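Long-range contacts in phosphoribosylaminoimidazole-succinocarboxamide synthase (Pyrococcus horikoshii, PDB 4O7V), which catalyses the ATP-dependent joining of L-aspartate to the carboxylate of an aminoimidazole ribonucleotide, a step of de novo purine biosynthesis that forms SAICAR: residues A[47-52]-A[193-198]; A[93-98]-A[170-175]. All coordinates share one frame; numbering follows the deposited sequence.

Contact 1: A[47-52]-A[193-198]; sequences WLNAQL and SPDTCR. With UDP (uridine-5'-diphosphate), chain B; U5P (uridine-5'-monophosphate), chain D.
Asn49 meets the loop 193-198 with its amide swung away from its own carbonyl carbon (chi1 -71°), a setting that carries the group off helix 45-62 and across the CB-OG arm of Ser193. Ser193 tucks OG between its backbone N and carbonyl carbon (chi1 74°), where it faces both the amide and the following residues. The two ends of the Asn49 amide are then divided. OD1 touches the CD corner of Pro194 at 3.3 Å and is a buried oxygen with no hydrogen-bonding partner in the model. ND2 comes up to the carboxylate of Asp195, 3.1 Å from its CG, with the amide and carboxylate planes 76° apart. That carboxylate is also held by Lys45, in a salt bridge to OD1, and by the Tyr224 hydroxyl on OD2. Apolar contact is added one helical turn on, where Leu52 CD1 meets Pro194 CD at 3.6 Å, the two side chains crossing nearly at right angles.

Bonds within the loop help to fold it. Asp195 N donates to Ser193 OG (3.2 Å), which is also bonded to Glu191. Thr196 N reaches back to Ser193 O at 2.9 Å, and Ser193 N in turn donates to Thr196 OG1. Beyond the turn, Arg198 runs out extended to the uridine nucleotide and presents the edge of its guanidinium, NH1 bonding UDP O2A at 2.9 Å and NH2 bonding UDP O2B at 2.8 Å. UMP modelled in the same place receives NH1 on its phosphate. The example thus joins an ST turn, packed against the buried Asn49 and Leu52 of helix 45-62, to a strand whose Arg198 reaches out to the nucleotide phosphates.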
loop_
_atom_site.group_PDB
_atom_site.type_symbol
_atom_site.label_atom_id
_atom_site.label_comp_id
_atom_site.label_asym_id
_atom_site.label_seq_id
_atom_site.Cartn_x
_atom_site.Cartn_y
_atom_site.Cartn_z
ATOM N N TRP A 47 4.963 -32.356 -8.100
ATOM C CA TRP A 47 4.632 -33.363 -7.095
ATOM C C TRP A 47 4.801 -32.851 -5.701
ATOM O O TRP A 47 3.904 -32.998 -4.861
ATOM C CB TRP A 47 5.469 -34.627 -7.291
ATOM C CG TRP A 47 4.911 -35.813 -6.548
ATOM C CD1 TRP A 47 3.944 -36.720 -6.995
ATOM C CD2 TRP A 47 5.240 -36.246 -5.182
ATOM N NE1 TRP A 47 3.672 -37.665 -6.033
ATOM C CE2 TRP A 47 4.415 -37.439 -4.918
ATOM C CE3 TRP A 47 6.108 -35.790 -4.190
ATOM C CZ2 TRP A 47 4.475 -38.121 -3.706
ATOM C CZ3 TRP A 47 6.152 -36.486 -2.973
ATOM C CH2 TRP A 47 5.357 -37.625 -2.740
ATOM N N LEU A 48 5.944 -32.232 -5.440
ATOM C CA LEU A 48 6.237 -31.689 -4.116
ATOM C C LEU A 48 5.246 -30.616 -3.674
ATOM O O LEU A 48 4.681 -30.703 -2.584
ATOM C CB LEU A 48 7.673 -31.170 -4.046
ATOM C CG LEU A 48 8.732 -32.284 -4.062
ATOM C CD1 LEU A 48 10.078 -31.742 -4.534
ATOM C CD2 LEU A 48 8.853 -32.974 -2.705
ATOM N N ASN A 49 5.034 -29.614 -4.522
ATOM C CA ASN A 49 4.099 -28.533 -4.225
ATOM C C ASN A 49 2.659 -29.024 -4.001
ATOM O O ASN A 49 1.959 -28.524 -3.109
ATOM C CB ASN A 49 4.172 -27.459 -5.319
ATOM C CG ASN A 49 5.460 -26.663 -5.257
ATOM O OD1 ASN A 49 6.271 -26.850 -4.354
ATOM N ND2 ASN A 49 5.647 -25.759 -6.206
ATOM N N ALA A 50 2.244 -30.021 -4.787
ATOM C CA ALA A 50 0.919 -30.626 -4.638
ATOM C C ALA A 50 0.774 -31.282 -3.269
ATOM O O ALA A 50 -0.198 -31.030 -2.547
ATOM C CB ALA A 50 0.650 -31.632 -5.748
ATOM N N GLN A 51 1.754 -32.109 -2.913
ATOM C CA GLN A 51 1.711 -32.873 -1.676
ATOM C C GLN A 51 1.752 -31.940 -0.484
ATOM O O GLN A 51 1.018 -32.121 0.493
ATOM C CB GLN A 51 2.887 -33.856 -1.597
ATOM C CG GLN A 51 2.902 -34.929 -2.677
ATOM C CD GLN A 51 1.663 -35.802 -2.656
ATOM O OE1 GLN A 51 1.290 -36.342 -1.616
ATOM N NE2 GLN A 51 1.021 -35.944 -3.810
ATOM N N LEU A 52 2.615 -30.941 -0.567
ATOM C CA LEU A 52 2.746 -29.977 0.507
ATOM C C LEU A 52 1.498 -29.100 0.673
ATOM O O LEU A 52 1.130 -28.762 1.794
ATOM C CB LEU A 52 4.021 -29.155 0.339
ATOM C CG LEU A 52 5.287 -29.999 0.506
ATOM C CD1 LEU A 52 6.501 -29.210 0.036
ATOM C CD2 LEU A 52 5.473 -30.470 1.941
ATOM N N SER A 193 2.775 -23.742 -0.616
ATOM C CA SER A 193 3.912 -24.543 -1.022
ATOM C C SER A 193 5.197 -23.742 -0.883
ATOM O O SER A 193 5.153 -22.552 -0.599
ATOM C CB SER A 193 3.723 -25.003 -2.472
ATOM O OG SER A 193 3.940 -23.935 -3.375
ATOM N N PRO A 194 6.356 -24.391 -1.085
ATOM C CA PRO A 194 7.618 -23.645 -1.054
ATOM C C PRO A 194 7.728 -22.591 -2.168
ATOM O O PRO A 194 8.645 -21.768 -2.130
ATOM C CB PRO A 194 8.677 -24.740 -1.238
ATOM C CG PRO A 194 8.005 -25.996 -0.808
ATOM C CD PRO A 194 6.579 -25.835 -1.256
ATOM N N ASP A 195 6.813 -22.637 -3.147
ATOM C CA ASP A 195 6.688 -21.586 -4.171
ATOM C C ASP A 195 6.081 -20.311 -3.599
ATOM O O ASP A 195 6.430 -19.205 -4.024
ATOM C CB ASP A 195 5.790 -22.040 -5.332
ATOM C CG ASP A 195 6.547 -22.773 -6.433
ATOM O OD1 ASP A 195 6.038 -22.810 -7.575
ATOM O OD2 ASP A 195 7.640 -23.308 -6.172
ATOM N N THR A 196 5.164 -20.469 -2.646
ATOM C CA THR A 196 4.368 -19.334 -2.163
ATOM C C THR A 196 4.651 -18.931 -0.709
ATOM O O THR A 196 3.915 -18.122 -0.133
ATOM C CB THR A 196 2.855 -19.587 -2.370
ATOM O OG1 THR A 196 2.486 -20.809 -1.733
ATOM C CG2 THR A 196 2.522 -19.662 -3.872
ATOM N N CYS A 197 5.710 -19.504 -0.124
ATOM C CA CYS A 197 6.147 -19.179 1.246
ATOM C C CYS A 197 7.657 -19.011 1.299
ATOM O O CYS A 197 8.381 -19.581 0.481
ATOM C CB CYS A 197 5.790 -20.299 2.233
ATOM S SG CYS A 197 4.097 -20.930 2.224
ATOM N N ARG A 198 8.137 -18.236 2.263
ATOM C CA ARG A 198 9.549 -18.316 2.620
ATOM C C ARG A 198 9.695 -19.197 3.845
ATOM O O ARG A 198 9.028 -18.980 4.867
ATOM C CB ARG A 198 10.193 -16.938 2.815
ATOM C CG ARG A 198 10.498 -16.230 1.496
ATOM C CD ARG A 198 11.249 -14.914 1.664
ATOM N NE ARG A 198 11.564 -14.367 0.343
ATOM C CZ ARG A 198 10.854 -13.437 -0.290
ATOM N NH1 ARG A 198 9.783 -12.887 0.278
ATOM N NH2 ARG A 198 11.227 -13.044 -1.499
HETATM N N1 UDP B . 4.725 -14.444 -3.390
HETATM C C2 UDP B . 4.000 -15.312 -4.236
HETATM N N3 UDP B . 3.596 -14.893 -5.439
HETATM C C4 UDP B . 3.875 -13.649 -5.851
HETATM C C5 UDP B . 4.588 -12.769 -5.040
HETATM C C6 UDP B . 5.012 -13.196 -3.785
HETATM O O2 UDP B . 3.731 -16.474 -3.862
HETATM O O4 UDP B . 3.490 -13.279 -6.978
HETATM C "C1'" UDP B . 5.161 -14.914 -2.077
HETATM C "C2'" UDP B . 6.675 -14.993 -2.022
HETATM O "O2'" UDP B . 7.128 -16.324 -2.276
HETATM C "C3'" UDP B . 6.983 -14.608 -0.597
HETATM C "C4'" UDP B . 5.827 -13.721 -0.160
HETATM O "O4'" UDP B . 4.756 -13.982 -1.068
HETATM O "O3'" UDP B . 6.954 -15.795 0.196
HETATM C "C5'" UDP B . 6.189 -12.241 -0.196
HETATM O "O5'" UDP B . 6.936 -11.960 -1.376
HETATM P PA UDP B . 7.591 -10.516 -1.628
HETATM O O1A UDP B . 6.540 -9.450 -1.428
HETATM O O2A UDP B . 8.864 -10.414 -0.832
HETATM O O3A UDP B . 7.953 -10.587 -3.197
HETATM P PB UDP B . 9.187 -11.422 -3.821
HETATM O O1B UDP B . 9.072 -11.085 -5.286
HETATM O O2B UDP B . 10.417 -10.901 -3.132
HETATM O O3B UDP B . 8.907 -12.874 -3.513
HETATM N N1 U5P D . 4.539 -14.390 -3.272
HETATM C C2 U5P D . 3.914 -15.322 -4.133
HETATM N N3 U5P D . 3.384 -14.919 -5.290
HETATM C C4 U5P D . 3.431 -13.630 -5.640
HETATM C C5 U5P D . 4.035 -12.684 -4.814
HETATM C C6 U5P D . 4.591 -13.094 -3.606
HETATM O O2 U5P D . 3.856 -16.527 -3.819
HETATM O O4 U5P D . 2.925 -13.281 -6.724
HETATM C "C1'" U5P D . 5.107 -14.848 -2.004
HETATM C "C2'" U5P D . 6.622 -14.924 -2.041
HETATM O "O2'" U5P D . 7.067 -16.249 -2.338
HETATM C "C3'" U5P D . 6.997 -14.574 -0.623
HETATM C "C4'" U5P D . 5.877 -13.679 -0.116
HETATM O "O3'" U5P D . 6.974 -15.773 0.151
HETATM O "O4'" U5P D . 4.764 -13.909 -0.979
HETATM C "C5'" U5P D . 6.259 -12.203 -0.135
HETATM O "O5'" U5P D . 6.710 -11.841 -1.436
HETATM P P U5P D . 7.515 -10.477 -1.695
HETATM O O1P U5P D . 8.570 -10.462 -0.622
HETATM O O2P U5P D . 8.044 -10.654 -3.097
HETATM O O3P U5P D . 6.497 -9.372 -1.539
#

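Contact 2: A[93-98]-A[170-175]; sequences RNVVAG and ILVDFK. With UDP (uridine-5'-diphosphate), chain B; U5P (uridine-5'-monophosphate), chain D.
Arg93 and Asp173 form an antiparallel non-hydrogen-bonded pair, CA to CA 4.2 Å, after which the chain turns a corner at Asn94, pinned by one carbonyl that takes two donors: Val172 O accepts from Asn94 N at 2.8 Å and from Val95 N at 3.1 Å. The Asn94 side chain adds a third tie to the strand, its ND2 donating almost straight to Leu171 O (2.9 Å), with that oxygen close to the amide plane; ND2 also reaches Asn157. Past the corner, Val172 CG1 fills the inside of the bend, touching Val95 CB and the methyl of Ala97.

Arg93 and Asp173 send their side chains the same way, side by side, yet the guanidinium and carboxylate planes stand 89° apart. Their salt bridge joins Arg93 NH2 to Asp173 OD2 at 3.3 Å, and as a hydrogen bond it is weak, being long and bent. A water bridges the same pair, accepting from Arg93 NE and donating to Asp173 OD2 and Val95 O. The Asp173 carboxylate is folded back over its own main chain, CG flanked by N and C (chi1 58°), which turns OD1 to 2.6 Å from UDP O3', while Arg93 NH1 and NH2 grip the alpha phosphate, NH1 to UDP O1A at 2.8 Å and NH2 to UDP O2A at 2.7 Å. Arg93 is paired with Glu118 too, and Asp173 with Arg198. Such chemistry implies recognition of a ribose 5-phosphate: an acid beside the sugar hydroxyl and an arginine on the phosphate, consistent with the ribonucleotide substrate binding here.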
loop_
_atom_site.group_PDB
_atom_site.type_symbol
_atom_site.label_atom_id
_atom_site.label_comp_id
_atom_site.label_asym_id
_atom_site.label_seq_id
_atom_site.Cartn_x
_atom_site.Cartn_y
_atom_site.Cartn_z
ATOM N N ARG A 93 3.681 -11.465 6.754
ATOM C CA ARG A 93 5.133 -11.414 6.954
ATOM C C ARG A 93 5.478 -11.420 8.448
ATOM O O ARG A 93 4.918 -10.636 9.221
ATOM C CB ARG A 93 5.716 -10.180 6.244
ATOM C CG ARG A 93 4.935 -9.768 4.988
ATOM C CD ARG A 93 5.615 -8.690 4.151
ATOM N NE ARG A 93 6.769 -9.250 3.470
ATOM C CZ ARG A 93 6.998 -9.253 2.160
ATOM N NH1 ARG A 93 6.168 -8.682 1.290
ATOM N NH2 ARG A 93 8.101 -9.846 1.731
ATOM N N ASN A 94 6.384 -12.322 8.843
ATOM C CA ASN A 94 6.871 -12.428 10.230
ATOM C C ASN A 94 8.290 -11.922 10.388
ATOM O O ASN A 94 8.660 -11.383 11.445
ATOM C CB ASN A 94 6.819 -13.880 10.699
ATOM C CG ASN A 94 5.416 -14.436 10.671
ATOM O OD1 ASN A 94 4.491 -13.819 11.207
ATOM N ND2 ASN A 94 5.236 -15.586 10.022
ATOM N N VAL A 95 9.077 -12.132 9.330
ATOM C CA VAL A 95 10.489 -11.793 9.281
ATOM C C VAL A 95 10.718 -11.004 7.990
ATOM O O VAL A 95 10.155 -11.349 6.939
ATOM C CB VAL A 95 11.354 -13.077 9.273
ATOM C CG1 VAL A 95 12.812 -12.771 8.959
ATOM C CG2 VAL A 95 11.239 -13.803 10.609
ATOM N N VAL A 96 11.517 -9.941 8.072
ATOM C CA VAL A 96 11.811 -9.088 6.917
ATOM C C VAL A 96 12.599 -9.844 5.839
ATOM O O VAL A 96 13.654 -10.446 6.119
ATOM C CB VAL A 96 12.560 -7.810 7.342
ATOM C CG1 VAL A 96 13.014 -7.008 6.131
ATOM C CG2 VAL A 96 11.677 -6.964 8.254
ATOM N N ALA A 97 12.046 -9.839 4.624
ATOM C CA ALA A 97 12.688 -10.413 3.439
ATOM C C ALA A 97 11.997 -9.882 2.182
ATOM O O ALA A 97 10.976 -9.201 2.268
ATOM C CB ALA A 97 12.639 -11.937 3.484
ATOM N N GLY A 98 12.555 -10.195 1.016
ATOM C CA GLY A 98 11.962 -9.794 -0.260
ATOM C C GLY A 98 11.627 -8.316 -0.363
ATOM O O GLY A 98 12.414 -7.459 0.055
ATOM N N ILE A 170 11.421 -21.816 10.230
ATOM C CA ILE A 170 10.868 -20.496 10.442
ATOM C C ILE A 170 10.028 -20.096 9.233
ATOM O O ILE A 170 10.510 -20.100 8.089
ATOM C CB ILE A 170 11.973 -19.458 10.735
ATOM C CG1 ILE A 170 12.713 -19.841 12.023
ATOM C CG2 ILE A 170 11.371 -18.070 10.902
ATOM C CD1 ILE A 170 14.101 -19.253 12.127
ATOM N N LEU A 171 8.762 -19.783 9.492
ATOM C CA LEU A 171 7.892 -19.253 8.460
ATOM C C LEU A 171 8.137 -17.754 8.337
ATOM O O LEU A 171 7.667 -16.958 9.152
ATOM C CB LEU A 171 6.430 -19.575 8.753
ATOM C CG LEU A 171 5.363 -19.030 7.792
ATOM C CD1 LEU A 171 5.535 -19.544 6.370
ATOM C CD2 LEU A 171 3.988 -19.374 8.340
ATOM N N VAL A 172 8.891 -17.381 7.308
ATOM C CA VAL A 172 9.336 -16.001 7.133
ATOM C C VAL A 172 8.189 -15.099 6.640
ATOM O O VAL A 172 7.900 -14.052 7.246
ATOM C CB VAL A 172 10.551 -15.971 6.185
ATOM C CG1 VAL A 172 10.875 -14.556 5.711
ATOM C CG2 VAL A 172 11.742 -16.627 6.860
ATOM N N ASP A 173 7.549 -15.524 5.551
ATOM C CA ASP A 173 6.377 -14.864 4.981
ATOM C C ASP A 173 5.689 -15.848 4.045
ATOM O O ASP A 173 6.211 -16.936 3.815
ATOM C CB ASP A 173 6.741 -13.563 4.237
ATOM C CG ASP A 173 7.753 -13.778 3.109
ATOM O OD1 ASP A 173 7.708 -14.819 2.436
ATOM O OD2 ASP A 173 8.605 -12.892 2.903
ATOM N N PHE A 174 4.523 -15.480 3.522
ATOM C CA PHE A 174 3.804 -16.357 2.602
ATOM C C PHE A 174 2.654 -15.612 1.955
ATOM O O PHE A 174 2.216 -14.591 2.463
ATOM C CB PHE A 174 3.306 -17.637 3.309
ATOM C CG PHE A 174 2.323 -17.392 4.421
ATOM C CD1 PHE A 174 0.951 -17.517 4.192
ATOM C CD2 PHE A 174 2.757 -17.061 5.698
ATOM C CE1 PHE A 174 0.030 -17.293 5.210
ATOM C CE2 PHE A 174 1.844 -16.841 6.726
ATOM C CZ PHE A 174 0.475 -16.955 6.481
ATOM N N LYS A 175 2.182 -16.127 0.831
ATOM C CA LYS A 175 1.085 -15.513 0.110
ATOM C C LYS A 175 -0.134 -16.444 0.084
ATOM O O LYS A 175 -0.013 -17.640 -0.184
ATOM C CB LYS A 175 1.508 -15.160 -1.314
ATOM C CG LYS A 175 0.354 -14.638 -2.179
ATOM C CD LYS A 175 0.397 -15.226 -3.590
ATOM C CE LYS A 175 -0.269 -16.585 -3.647
ATOM N NZ LYS A 175 -0.263 -17.201 -5.001
HETATM N N1 UDP B . 4.725 -14.444 -3.390
HETATM C C2 UDP B . 4.000 -15.312 -4.236
HETATM N N3 UDP B . 3.596 -14.893 -5.439
HETATM C C4 UDP B . 3.875 -13.649 -5.851
HETATM C C5 UDP B . 4.588 -12.769 -5.040
HETATM C C6 UDP B . 5.012 -13.196 -3.785
HETATM O O2 UDP B . 3.731 -16.474 -3.862
HETATM O O4 UDP B . 3.490 -13.279 -6.978
HETATM C "C1'" UDP B . 5.161 -14.914 -2.077
HETATM C "C2'" UDP B . 6.675 -14.993 -2.022
HETATM O "O2'" UDP B . 7.128 -16.324 -2.276
HETATM C "C3'" UDP B . 6.983 -14.608 -0.597
HETATM C "C4'" UDP B . 5.827 -13.721 -0.160
HETATM O "O4'" UDP B . 4.756 -13.982 -1.068
HETATM O "O3'" UDP B . 6.954 -15.795 0.196
HETATM C "C5'" UDP B . 6.189 -12.241 -0.196
HETATM O "O5'" UDP B . 6.936 -11.960 -1.376
HETATM P PA UDP B . 7.591 -10.516 -1.628
HETATM O O1A UDP B . 6.540 -9.450 -1.428
HETATM O O2A UDP B . 8.864 -10.414 -0.832
HETATM O O3A UDP B . 7.953 -10.587 -3.197
HETATM P PB UDP B . 9.187 -11.422 -3.821
HETATM O O1B UDP B . 9.072 -11.085 -5.286
HETATM O O2B UDP B . 10.417 -10.901 -3.132
HETATM O O3B UDP B . 8.907 -12.874 -3.513
HETATM N N1 U5P D . 4.539 -14.390 -3.272
HETATM C C2 U5P D . 3.914 -15.322 -4.133
HETATM N N3 U5P D . 3.384 -14.919 -5.290
HETATM C C4 U5P D . 3.431 -13.630 -5.640
HETATM C C5 U5P D . 4.035 -12.684 -4.814
HETATM C C6 U5P D . 4.591 -13.094 -3.606
HETATM O O2 U5P D . 3.856 -16.527 -3.819
HETATM O O4 U5P D . 2.925 -13.281 -6.724
HETATM C "C1'" U5P D . 5.107 -14.848 -2.004
HETATM C "C2'" U5P D . 6.622 -14.924 -2.041
HETATM O "O2'" U5P D . 7.067 -16.249 -2.338
HETATM C "C3'" U5P D . 6.997 -14.574 -0.623
HETATM C "C4'" U5P D . 5.877 -13.679 -0.116
HETATM O "O3'" U5P D . 6.974 -15.773 0.151
HETATM O "O4'" U5P D . 4.764 -13.909 -0.979
HETATM C "C5'" U5P D . 6.259 -12.203 -0.135
HETATM O "O5'" U5P D . 6.710 -11.841 -1.436
HETATM P P U5P D . 7.515 -10.477 -1.695
HETATM O O1P U5P D . 8.570 -10.462 -0.622
HETATM O O2P U5P D . 8.044 -10.654 -3.097
HETATM O O3P U5P D . 6.497 -9.372 -1.539
HETATM O O HOH W 1 8.811 -10.692 4.618
#

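How the contacts relate
The two contacts lie about 15 Å apart, centre to centre, and contact 2 is nested along the chain within the loop that contact 1 closes. They share a sheet, since strands 169-180 and 197-201 are antiparallel neighbours in it. The join is made by Arg198 NH1 and Asp173 OD2, a 2.9 Å salt bridge, and by a probable backbone hydrogen bond between Lys175 N and Thr196 O. Contact 1 leads from this sheet to helix 45-62, whereas contact 2 leads to the bend after strand 84-93. Segments 93-98, 170-175 and 193-198 all border the uridine nucleotide and build one pocket, while 47-52 packs behind it, with ADP bound nearby.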